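Local coordinates for amino acid ABC transporter, periplasmic amino acid-binding protein (Brucella ovis, PDB 4Z9N) that is a periplasmic protein that binds glutathione in the cleft between its two lobes and probably delivers solute to an amino acid-type ABC transporter, at residues D[126-131]-D[154-159]; D[110-115]-D[206-211]; D[18-23]-D[62-67]; D[83-88]-D[214-219]. All coordinates share one frame; numbering follows the deposited sequence.

In the fold
Two lobes and the ligand cleft between them organise the four contacts. Contacts 3 and 4, with centres 13 Å apart, belong to one lobe: strand 21-25 lies between 63-67 and 84-85, and a salt bridge from K18 NZ to D83 OD2 (2.7 Å) ties them together. Contacts 1 and 2, centres 15 Å apart, belong to the other lobe, where E206 of contact 2 holds S126 and A127 of contact 1. Glutathione is gripped directly by R87 and N88 of contact 4, while the side chain of E211 in contact 2 comes to about 4 Å from it at nearest atoms. Contact 1 is remote from contact 3, at 43 Å between centres, and strand 211-218 links contact 2 to contact 4.

Contact 1: residues D[126-131]-D[154-159]; sequences SALQLS and NKMEYN
M156 reaches with its thioether over the turn at 127-130, and S131 meets the backbone just after it, at E157 N. The methionine leaves its backbone with CG anti to the carbonyl carbon (chi1 -68°), and the extended chi2 carries SD to two carbonyl oxygens, 3.7 Å from A127 O and 3.6 Å from L128 O. The bend at chi3 then turns CE, which lies 3.8 Å from A127 O. M156 CB packs alongside S131 CB at 3.9 Å. L128 and N154 meet at about a right angle: methyl CD2 of the leucine comes up to the amide of N154, 3.6 Å from OD1, while ND2 of that amide is bonded to Y150 O. The polar link across the contact is E157 N to S131 OG, 2.9 Å long and nearly straight at 164°. A water joins K155 O to the same hydroxyl, though its bond to S131 OG is weak.

The contact ties the turn ahead of strand 134-138 to the end of helix 142-153, which closes in a Schellman motif with K155 at the positive-phi C-prime position. S126 OG starts the other segment with an ST turn, accepting from L128 N. M156 also packs on Y150 and F151 of the helix. The join thus rests on one N-H to hydroxyl bond and thioether packing, with no charged pair between the segments.

Contact 2: residues D[110-115]-D[206-211]; sequences DGQGFM and EIISKE
The first torsion of S209 puts OG between its own backbone N and carbonyl carbon (chi1 71°), where the hydroxyl accepts from Q112 N at 3.0 Å. It stands in for a backbone acceptor where the segment entering strand 211-218 runs against strand 101-117. This is antiparallel pairing in the mixed sheet of one lobe of the binding protein. Its regular part is the hydrogen-bonded pair D110 and E211, where D110 N gives to E211 O and E211 N to D110 O; farther along, I208 N gives to Q112 O at 2.9 Å.

With CG anti to its N (chi1 177°) and the chain extended beyond, Q112 runs obliquely across I208, its amide nitrogen NE2 3.7 Å from the isoleucine CD1. That amide is well occupied: T182 and the carbonyl of T143 accept from NE2, and N146 donates to OE1. I208 also closes on F114 at about a right angle, with CG2 in plane at the ring edge, 3.9 Å from CE1. I207 CG2 and S209 O lie close against G111 CA, at 3.7 Å and 3.2 Å from it.

E211 bends at chi2 and turns back toward S209, while its OE1 takes bonds from T90 and T142 near the glutathione. K210 NZ makes a salt bridge to E240 of the second subunit. The hydroxyl S209 OG donates to E211 OE2 at 2.7 Å, meeting the anti side of the carboxylate 24° out of its plane.

Contact 3: residues D[18-23]-D[62-67]; sequences KGFLQC and KVKFTP
K64 lies along F20, and its side chain can be followed atom by atom. CB sits 3.5 Å from Q22 OE1. CG, set anti to the carbonyl carbon (chi1 -61°), then passes CD1 of F20, and CD comes down on CE1 at 3.5 Å. CE reaches the middle of the ring, 3.6 Å from its centroid and 13° off the normal, a CH-pi contact over the face. NZ goes past the centre, 4.3 Å from the centroid, in an off-centre cation-pi contact. The opposite face of the ring meets CG of K18, so F20 is held between two lysine chains.

Under these side chains runs the parallel pairing of strands 21-25 and 63-67, part of the alpha/beta sheet of a periplasmic binding protein lobe. The backbone bonds alternate: L21 N to K62 O, K64 N to L21 O, C23 N to K64 O, T66 N to C23 O. On the side of the sheet facing helix 44-57, V63 CG2 touches C23 SG at 3.7 Å and also lies over the rim of the F65 ring; L21 and C23 pack there on V52 and C49.

Q22 bends at chi2 to carry its amide across T66. Its NE2 donates to T66 OG1 at 2.8 Å, with the hydroxyl 21° out of the amide plane, and a water accepts from the same nitrogen.

Contact 4: residues D[83-88]-D[214-219]; sequences DVLIRN and GLTVRQ. With NA (sodium ion), chain K; GSH (glutathione), chain U.
The loop that leaves strand 84-85 forms part of the glutathione pocket, and strand 214-218 runs antiparallel to strand 84-85. One bridge pairs them: L85 N gives to T216 O at 3.0 Å, and T216 N returns to L85 O. Two waters extend the pairing, one between D83 O and R218 N, the other between G214 O and R87 N. Side chains close up beside the bridge. I86 CG2 meets L215 CD2 at 3.7 Å, the two crossing at a slant, and V84 CG2 lies 4.1 Å from V217 CG1.

R87 and N88 then turn to the ligand. R87 has CG anti to its backbone N (chi1 -178°) and bends at chi2, bringing its guanidinium edge to the gamma-glutamyl carbonyl: NH1 and NH2 both donate to OE1 of glutathione, NH1 at 3.0 Å. L68 O accepts from NE, which helps fix the group's rotation. N88 holds the ligand through both side chain and backbone, ND2 donating to O2 at 2.9 Å and the backbone O accepting from the ligand amine N1 at 2.9 Å.

At the far end Q219 is one of the sodium ligands; D96, L101, D102 and D226 of the second subunit also bind the ion. R218 reaches back to L77 O and V82 O, and D83 OD2 makes a salt bridge to K18.

Helix 44-57 packs on I86 and L215, helix 73-78 on L85 and T216, and helix 222-240 on L215 and V217, while strand 21-25 bonds to 83-86 through Q22 and G24.

Contact 1: residues D[126-131]-D[154-159]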
# COMPACT_ATOMS: atom_id res chain seq x y z
N SER D 126 -11.42 -5.53 29.80
CA SER D 126 -10.30 -4.82 29.18
C SER D 126 -9.03 -5.65 29.27
O SER D 126 -8.80 -6.33 30.27
CB SER D 126 -10.10 -3.47 29.86
OG SER D 126 -8.86 -2.90 29.46
N ALA D 127 -8.19 -5.57 28.25
CA ALA D 127 -6.92 -6.28 28.28
C ALA D 127 -6.05 -5.75 29.41
O ALA D 127 -5.11 -6.41 29.82
CB ALA D 127 -6.19 -6.18 26.95
N LEU D 128 -6.35 -4.55 29.89
CA LEU D 128 -5.55 -3.96 30.96
C LEU D 128 -5.86 -4.60 32.31
O LEU D 128 -5.24 -4.29 33.33
CB LEU D 128 -5.75 -2.44 31.02
CG LEU D 128 -5.09 -1.66 29.88
CD1 LEU D 128 -5.39 -0.15 29.97
CD2 LEU D 128 -3.58 -1.90 29.85
N GLN D 129 -6.83 -5.52 32.33
CA GLN D 129 -7.14 -6.22 33.57
C GLN D 129 -6.53 -7.62 33.57
O GLN D 129 -6.89 -8.47 34.40
CB GLN D 129 -8.65 -6.28 33.78
CG GLN D 129 -9.35 -4.94 33.63
CD GLN D 129 -10.85 -5.10 33.60
OE1 GLN D 129 -11.38 -5.93 32.87
NE2 GLN D 129 -11.55 -4.30 34.40
N LEU D 130 -5.59 -7.85 32.67
CA LEU D 130 -5.02 -9.18 32.48
C LEU D 130 -3.68 -9.40 33.17
O LEU D 130 -3.00 -10.38 32.87
CB LEU D 130 -4.88 -9.48 30.99
CG LEU D 130 -6.21 -9.66 30.25
CD1 LEU D 130 -5.94 -9.95 28.77
CD2 LEU D 130 -7.06 -10.76 30.88
N SER D 131 -3.29 -8.51 34.08
CA SER D 131 -2.03 -8.69 34.80
C SER D 131 -2.02 -10.05 35.49
O SER D 131 -2.97 -10.41 36.19
CB SER D 131 -1.81 -7.59 35.83
OG SER D 131 -0.55 -7.75 36.45
N ASN D 154 2.78 -1.54 30.06
CA ASN D 154 1.66 -1.27 30.96
C ASN D 154 1.87 -1.83 32.35
O ASN D 154 0.93 -1.88 33.14
CB ASN D 154 0.37 -1.82 30.34
CG ASN D 154 -0.07 -1.00 29.16
OD1 ASN D 154 -0.60 0.10 29.34
ND2 ASN D 154 0.15 -1.51 27.95
N LYS D 155 3.10 -2.24 32.64
CA LYS D 155 3.46 -2.69 33.99
C LYS D 155 2.56 -3.83 34.47
O LYS D 155 2.18 -3.87 35.64
CB LYS D 155 3.39 -1.51 34.97
CG LYS D 155 4.25 -0.31 34.59
CD LYS D 155 5.72 -0.65 34.59
CE LYS D 155 6.58 0.59 34.83
NZ LYS D 155 6.41 1.63 33.78
N MET D 156 2.22 -4.75 33.58
CA MET D 156 1.43 -5.91 33.94
C MET D 156 2.30 -7.16 34.09
O MET D 156 3.27 -7.34 33.34
CB MET D 156 0.34 -6.16 32.91
CG MET D 156 -0.74 -5.08 32.91
SD MET D 156 -2.16 -5.57 31.92
CE MET D 156 -1.43 -5.60 30.29
N GLU D 157 1.96 -8.00 35.05
CA GLU D 157 2.71 -9.24 35.28
C GLU D 157 2.54 -10.14 34.06
O GLU D 157 1.42 -10.38 33.62
CB GLU D 157 2.24 -9.95 36.55
CG GLU D 157 2.96 -11.28 36.77
CD GLU D 157 2.42 -12.10 37.95
OE1 GLU D 157 2.09 -11.52 39.01
OE2 GLU D 157 2.30 -13.34 37.79
N TYR D 158 3.65 -10.66 33.54
CA TYR D 158 3.67 -11.31 32.23
C TYR D 158 3.83 -12.83 32.37
O TYR D 158 4.84 -13.31 32.87
CB TYR D 158 4.81 -10.69 31.41
CG TYR D 158 5.04 -11.24 30.00
CD1 TYR D 158 4.05 -11.17 29.02
CD2 TYR D 158 6.27 -11.79 29.66
CE1 TYR D 158 4.28 -11.66 27.73
CE2 TYR D 158 6.50 -12.28 28.39
CZ TYR D 158 5.51 -12.21 27.43
OH TYR D 158 5.78 -12.71 26.18
N ASN D 159 2.80 -13.57 31.94
CA ASN D 159 2.76 -15.03 32.04
C ASN D 159 2.36 -15.68 30.72
O ASN D 159 1.28 -16.28 30.62
CB ASN D 159 1.79 -15.49 33.14
CG ASN D 159 2.39 -15.43 34.52
OD1 ASN D 159 3.53 -15.82 34.73
ND2 ASN D 159 1.60 -14.97 35.50
O HOH W 1 -0.32 -4.60 37.46

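Contact 2: residues D[110-115]-D[206-211]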
# COMPACT_ATOMS: atom_id res chain seq x y z
N ASP D 110 -5.12 -6.11 9.83
CA ASP D 110 -5.61 -6.60 11.12
C ASP D 110 -4.78 -5.97 12.25
O ASP D 110 -3.92 -5.11 12.02
CB ASP D 110 -5.52 -8.12 11.18
CG ASP D 110 -6.61 -8.74 12.03
OD1 ASP D 110 -7.32 -7.99 12.73
OD2 ASP D 110 -6.77 -9.99 11.97
N GLY D 111 -5.08 -6.36 13.48
CA GLY D 111 -4.33 -5.91 14.65
C GLY D 111 -4.45 -6.99 15.71
O GLY D 111 -5.39 -7.78 15.68
N GLN D 112 -3.50 -7.03 16.64
CA GLN D 112 -3.50 -8.07 17.68
C GLN D 112 -4.49 -7.77 18.80
O GLN D 112 -4.59 -6.62 19.25
CB GLN D 112 -2.10 -8.23 18.26
CG GLN D 112 -1.97 -9.23 19.39
CD GLN D 112 -0.52 -9.50 19.72
OE1 GLN D 112 0.38 -9.12 18.96
NE2 GLN D 112 -0.27 -10.17 20.85
N GLY D 113 -5.20 -8.80 19.25
CA GLY D 113 -6.14 -8.66 20.35
C GLY D 113 -6.07 -9.82 21.32
O GLY D 113 -5.20 -10.70 21.20
N PHE D 114 -6.96 -9.80 22.31
CA PHE D 114 -7.03 -10.80 23.37
C PHE D 114 -8.45 -11.35 23.50
O PHE D 114 -9.41 -10.61 23.40
CB PHE D 114 -6.60 -10.21 24.71
CG PHE D 114 -5.18 -9.77 24.74
CD1 PHE D 114 -4.84 -8.48 24.33
CD2 PHE D 114 -4.18 -10.64 25.14
CE1 PHE D 114 -3.52 -8.07 24.34
CE2 PHE D 114 -2.86 -10.24 25.16
CZ PHE D 114 -2.53 -8.95 24.76
N MET D 115 -8.56 -12.65 23.75
CA MET D 115 -9.86 -13.29 23.94
C MET D 115 -9.91 -14.02 25.28
O MET D 115 -8.92 -14.65 25.68
CB MET D 115 -10.15 -14.25 22.80
CG MET D 115 -11.54 -14.89 22.83
SD MET D 115 -11.92 -15.71 21.26
CE MET D 115 -10.75 -17.07 21.29
N GLU D 206 -9.27 -3.97 23.21
CA GLU D 206 -7.94 -3.45 22.90
C GLU D 206 -7.29 -4.09 21.66
O GLU D 206 -7.31 -5.31 21.48
CB GLU D 206 -7.00 -3.64 24.10
CG GLU D 206 -7.24 -2.67 25.26
CD GLU D 206 -8.42 -3.04 26.14
OE1 GLU D 206 -9.01 -4.12 25.95
OE2 GLU D 206 -8.77 -2.23 27.03
N ILE D 207 -6.72 -3.24 20.81
CA ILE D 207 -5.92 -3.67 19.67
C ILE D 207 -4.52 -3.15 19.89
O ILE D 207 -4.34 -1.93 19.94
CB ILE D 207 -6.50 -3.16 18.35
CG1 ILE D 207 -7.90 -3.75 18.15
CG2 ILE D 207 -5.54 -3.47 17.18
CD1 ILE D 207 -8.68 -3.09 17.05
N ILE D 208 -3.54 -4.04 20.01
CA ILE D 208 -2.23 -3.60 20.50
C ILE D 208 -1.15 -3.56 19.43
O ILE D 208 0.00 -3.30 19.75
CB ILE D 208 -1.75 -4.49 21.68
CG1 ILE D 208 -1.39 -5.90 21.20
CG2 ILE D 208 -2.82 -4.55 22.77
CD1 ILE D 208 -0.55 -6.70 22.22
N SER D 209 -1.50 -3.80 18.17
CA SER D 209 -0.48 -3.79 17.11
C SER D 209 -1.12 -3.54 15.76
O SER D 209 -2.33 -3.67 15.62
CB SER D 209 0.26 -5.12 17.07
OG SER D 209 -0.61 -6.12 16.56
N LYS D 210 -0.28 -3.21 14.79
CA LYS D 210 -0.67 -3.24 13.38
C LYS D 210 -0.24 -4.58 12.79
O LYS D 210 0.92 -4.99 12.92
CB LYS D 210 -0.01 -2.09 12.61
CG LYS D 210 -0.58 -0.73 12.97
CD LYS D 210 0.15 0.38 12.20
CE LYS D 210 1.51 0.65 12.82
NZ LYS D 210 2.08 1.93 12.22
N GLU D 211 -1.18 -5.28 12.15
CA GLU D 211 -0.87 -6.57 11.54
C GLU D 211 -1.41 -6.63 10.11
O GLU D 211 -2.46 -7.22 9.84
CB GLU D 211 -1.44 -7.74 12.36
CG GLU D 211 -1.10 -7.70 13.84
CD GLU D 211 0.25 -8.31 14.21
OE1 GLU D 211 0.97 -8.87 13.34
OE2 GLU D 211 0.60 -8.22 15.41
O HOH W 2 -8.39 -7.29 22.61

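Contact 3: residues D[18-23]-D[62-67]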
# COMPACT_ATOMS: atom_id res chain seq x y z
N LYS D 18 4.53 -26.32 -15.01
CA LYS D 18 4.12 -27.47 -14.21
C LYS D 18 2.59 -27.60 -14.22
O LYS D 18 2.04 -28.67 -13.96
CB LYS D 18 4.66 -27.38 -12.78
CG LYS D 18 4.07 -26.30 -11.92
CD LYS D 18 4.84 -26.19 -10.59
CE LYS D 18 4.21 -25.13 -9.69
NZ LYS D 18 4.98 -24.91 -8.43
N GLY D 19 1.92 -26.50 -14.57
CA GLY D 19 0.49 -26.53 -14.84
C GLY D 19 -0.43 -26.26 -13.67
O GLY D 19 -1.64 -26.47 -13.74
N PHE D 20 0.14 -25.78 -12.58
CA PHE D 20 -0.64 -25.42 -11.40
C PHE D 20 0.19 -24.49 -10.54
O PHE D 20 1.40 -24.35 -10.75
CB PHE D 20 -1.04 -26.67 -10.61
CG PHE D 20 0.12 -27.43 -10.07
CD1 PHE D 20 0.64 -27.13 -8.82
CD2 PHE D 20 0.70 -28.45 -10.80
CE1 PHE D 20 1.72 -27.83 -8.31
CE2 PHE D 20 1.79 -29.16 -10.29
CZ PHE D 20 2.29 -28.85 -9.05
N LEU D 21 -0.45 -23.89 -9.55
CA LEU D 21 0.20 -22.99 -8.61
C LEU D 21 0.39 -23.70 -7.26
O LEU D 21 -0.54 -24.31 -6.74
CB LEU D 21 -0.65 -21.73 -8.45
CG LEU D 21 -0.28 -20.66 -7.42
CD1 LEU D 21 1.00 -19.94 -7.82
CD2 LEU D 21 -1.41 -19.66 -7.26
N GLN D 22 1.60 -23.66 -6.70
CA GLN D 22 1.84 -24.26 -5.38
C GLN D 22 1.79 -23.16 -4.31
O GLN D 22 2.62 -22.27 -4.33
CB GLN D 22 3.20 -24.96 -5.35
CG GLN D 22 3.46 -25.87 -4.14
CD GLN D 22 2.65 -27.15 -4.16
OE1 GLN D 22 2.59 -27.85 -5.18
NE2 GLN D 22 2.05 -27.50 -3.03
N CYS D 23 0.83 -23.24 -3.39
CA CYS D 23 0.63 -22.17 -2.39
C CYS D 23 0.87 -22.57 -0.94
O CYS D 23 0.40 -23.62 -0.49
CB CYS D 23 -0.79 -21.63 -2.49
SG CYS D 23 -1.18 -20.90 -4.08
N LYS D 62 -6.62 -25.07 -10.35
CA LYS D 62 -5.26 -25.39 -10.79
C LYS D 62 -4.25 -24.94 -9.74
O LYS D 62 -3.35 -24.13 -10.01
CB LYS D 62 -4.97 -24.73 -12.15
CG LYS D 62 -5.76 -25.30 -13.33
CD LYS D 62 -5.31 -26.70 -13.66
CE LYS D 62 -6.04 -27.26 -14.90
NZ LYS D 62 -5.78 -26.47 -16.13
N VAL D 63 -4.40 -25.47 -8.54
CA VAL D 63 -3.60 -25.05 -7.40
C VAL D 63 -3.42 -26.24 -6.48
O VAL D 63 -4.32 -27.09 -6.38
CB VAL D 63 -4.27 -23.87 -6.67
CG1 VAL D 63 -5.69 -24.24 -6.28
CG2 VAL D 63 -3.45 -23.46 -5.45
N LYS D 64 -2.24 -26.33 -5.85
CA LYS D 64 -2.00 -27.31 -4.80
C LYS D 64 -1.61 -26.57 -3.53
O LYS D 64 -0.89 -25.55 -3.57
CB LYS D 64 -0.91 -28.32 -5.19
CG LYS D 64 -1.24 -29.15 -6.42
CD LYS D 64 -0.19 -30.25 -6.62
CE LYS D 64 -0.36 -30.96 -7.95
NZ LYS D 64 0.54 -32.14 -8.04
N PHE D 65 -2.09 -27.06 -2.39
CA PHE D 65 -1.90 -26.36 -1.12
C PHE D 65 -0.92 -27.04 -0.19
O PHE D 65 -1.00 -28.24 0.05
CB PHE D 65 -3.25 -26.19 -0.41
CG PHE D 65 -4.23 -25.36 -1.18
CD1 PHE D 65 -4.19 -23.98 -1.10
CD2 PHE D 65 -5.18 -25.96 -2.00
CE1 PHE D 65 -5.09 -23.20 -1.83
CE2 PHE D 65 -6.08 -25.19 -2.72
CZ PHE D 65 -6.03 -23.81 -2.63
N THR D 66 0.01 -26.24 0.35
CA THR D 66 1.00 -26.71 1.32
C THR D 66 0.70 -26.09 2.68
O THR D 66 1.00 -24.92 2.91
CB THR D 66 2.43 -26.32 0.86
OG1 THR D 66 2.71 -26.94 -0.41
CG2 THR D 66 3.50 -26.75 1.90
N PRO D 67 0.08 -26.86 3.59
CA PRO D 67 -0.16 -26.32 4.94
C PRO D 67 1.15 -26.09 5.68
O PRO D 67 2.03 -26.95 5.63
CB PRO D 67 -1.00 -27.40 5.61
CG PRO D 67 -0.62 -28.67 4.90
CD PRO D 67 -0.34 -28.26 3.46
O HOH W 3 0.77 -30.20 -2.17

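Contact 4: residues D[83-88]-D[214-219]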
# COMPACT_ATOMS: atom_id res chain seq x y z
N ASP D 83 5.29 -21.32 -4.27
CA ASP D 83 5.47 -20.20 -5.19
C ASP D 83 5.03 -18.87 -4.55
O ASP D 83 5.51 -17.81 -4.94
CB ASP D 83 4.66 -20.44 -6.47
CG ASP D 83 5.03 -21.75 -7.15
OD1 ASP D 83 6.24 -22.01 -7.35
OD2 ASP D 83 4.11 -22.53 -7.48
N VAL D 84 4.12 -18.95 -3.59
CA VAL D 84 3.56 -17.77 -2.92
C VAL D 84 3.07 -18.21 -1.54
O VAL D 84 2.69 -19.36 -1.34
CB VAL D 84 2.41 -17.12 -3.75
CG1 VAL D 84 1.25 -18.09 -3.93
CG2 VAL D 84 1.94 -15.78 -3.13
N LEU D 85 3.12 -17.28 -0.59
CA LEU D 85 2.65 -17.52 0.77
C LEU D 85 1.51 -16.56 1.07
O LEU D 85 1.71 -15.35 1.10
CB LEU D 85 3.78 -17.34 1.78
CG LEU D 85 3.40 -17.49 3.25
CD1 LEU D 85 3.08 -18.97 3.60
CD2 LEU D 85 4.56 -16.98 4.14
N ILE D 86 0.32 -17.10 1.25
CA ILE D 86 -0.85 -16.28 1.54
C ILE D 86 -1.47 -16.91 2.77
O ILE D 86 -2.20 -17.88 2.68
CB ILE D 86 -1.82 -16.22 0.37
CG1 ILE D 86 -1.07 -15.74 -0.87
CG2 ILE D 86 -2.96 -15.23 0.68
CD1 ILE D 86 -1.91 -15.67 -2.14
N ARG D 87 -1.12 -16.38 3.94
CA ARG D 87 -1.35 -17.12 5.17
C ARG D 87 -1.27 -16.19 6.38
O ARG D 87 -0.41 -16.37 7.23
CB ARG D 87 -0.33 -18.27 5.29
CG ARG D 87 -0.46 -19.18 6.52
CD ARG D 87 0.91 -19.58 7.02
NE ARG D 87 0.89 -20.22 8.34
CZ ARG D 87 0.77 -19.55 9.48
NH1 ARG D 87 0.62 -18.23 9.47
NH2 ARG D 87 0.78 -20.20 10.64
N ASN D 88 -2.20 -15.23 6.45
CA ASN D 88 -2.34 -14.34 7.62
C ASN D 88 -0.98 -13.95 8.20
O ASN D 88 -0.78 -13.98 9.40
CB ASN D 88 -3.26 -14.98 8.72
CG ASN D 88 -2.87 -16.42 9.13
OD1 ASN D 88 -2.93 -17.37 8.33
ND2 ASN D 88 -2.53 -16.60 10.42
N GLY D 214 0.18 -9.87 4.43
CA GLY D 214 0.82 -9.60 3.15
C GLY D 214 0.90 -10.79 2.21
O GLY D 214 1.02 -11.92 2.64
N LEU D 215 0.77 -10.50 0.91
CA LEU D 215 0.96 -11.49 -0.13
C LEU D 215 2.45 -11.66 -0.34
O LEU D 215 3.11 -10.77 -0.89
CB LEU D 215 0.26 -11.03 -1.41
CG LEU D 215 -1.21 -10.70 -1.17
CD1 LEU D 215 -1.83 -10.12 -2.42
CD2 LEU D 215 -1.99 -11.93 -0.70
N THR D 216 3.00 -12.78 0.10
CA THR D 216 4.44 -12.87 0.32
C THR D 216 5.12 -13.67 -0.78
O THR D 216 4.68 -14.77 -1.09
CB THR D 216 4.70 -13.48 1.70
OG1 THR D 216 3.92 -12.77 2.67
CG2 THR D 216 6.18 -13.39 2.08
N VAL D 217 6.15 -13.10 -1.40
CA VAL D 217 6.89 -13.76 -2.48
C VAL D 217 8.39 -13.63 -2.22
O VAL D 217 8.82 -12.86 -1.36
CB VAL D 217 6.54 -13.18 -3.87
CG1 VAL D 217 5.09 -13.48 -4.27
CG2 VAL D 217 6.82 -11.68 -3.91
N ARG D 218 9.18 -14.38 -2.98
CA ARG D 218 10.63 -14.23 -2.93
C ARG D 218 11.04 -12.92 -3.62
O ARG D 218 10.42 -12.51 -4.59
CB ARG D 218 11.33 -15.42 -3.60
CG ARG D 218 11.15 -16.73 -2.85
CD ARG D 218 11.88 -17.88 -3.54
NE ARG D 218 11.32 -18.19 -4.85
CZ ARG D 218 10.29 -19.00 -5.05
NH1 ARG D 218 9.68 -19.57 -4.02
NH2 ARG D 218 9.84 -19.22 -6.28
N GLN D 219 12.09 -12.28 -3.11
CA GLN D 219 12.78 -11.21 -3.85
C GLN D 219 13.39 -11.73 -5.15
O GLN D 219 13.56 -12.94 -5.32
CB GLN D 219 13.88 -10.58 -2.98
CG GLN D 219 13.34 -9.77 -1.82
CD GLN D 219 14.41 -9.12 -0.96
OE1 GLN D 219 14.12 -8.24 -0.13
NE2 GLN D 219 15.66 -9.56 -1.14
NA NA K . 12.09 -7.04 0.60
N1 GSH U . 0.02 -12.45 11.74
CA1 GSH U . 0.90 -13.01 12.77
C1 GSH U . 2.28 -13.25 12.15
O11 GSH U . 3.23 -13.60 12.90
O12 GSH U . 2.46 -13.12 10.91
CB1 GSH U . 0.37 -14.36 13.30
CG1 GSH U . 0.27 -15.36 12.14
CD1 GSH U . 0.00 -16.75 12.70
OE1 GSH U . 0.71 -17.67 12.46
N2 GSH U . -1.16 -16.92 13.54
CA2 GSH U . -1.40 -18.24 14.09
C2 GSH U . -1.65 -19.29 13.01
O2 GSH U . -1.96 -19.03 11.89
CB2 GSH U . -2.51 -18.18 15.15
SG2 GSH U . -4.14 -17.87 14.42
N3 GSH U . -1.43 -20.67 13.39
CA3 GSH U . -1.63 -21.72 12.42
C3 GSH U . -0.38 -22.60 12.40
O31 GSH U . -0.43 -23.71 11.81
O32 GSH U . 0.70 -22.22 12.95
O HOH W 4 7.96 -16.42 -4.84
O HOH W 5 8.63 -21.80 -6.26
O HOH W 6 -0.44 -13.61 4.29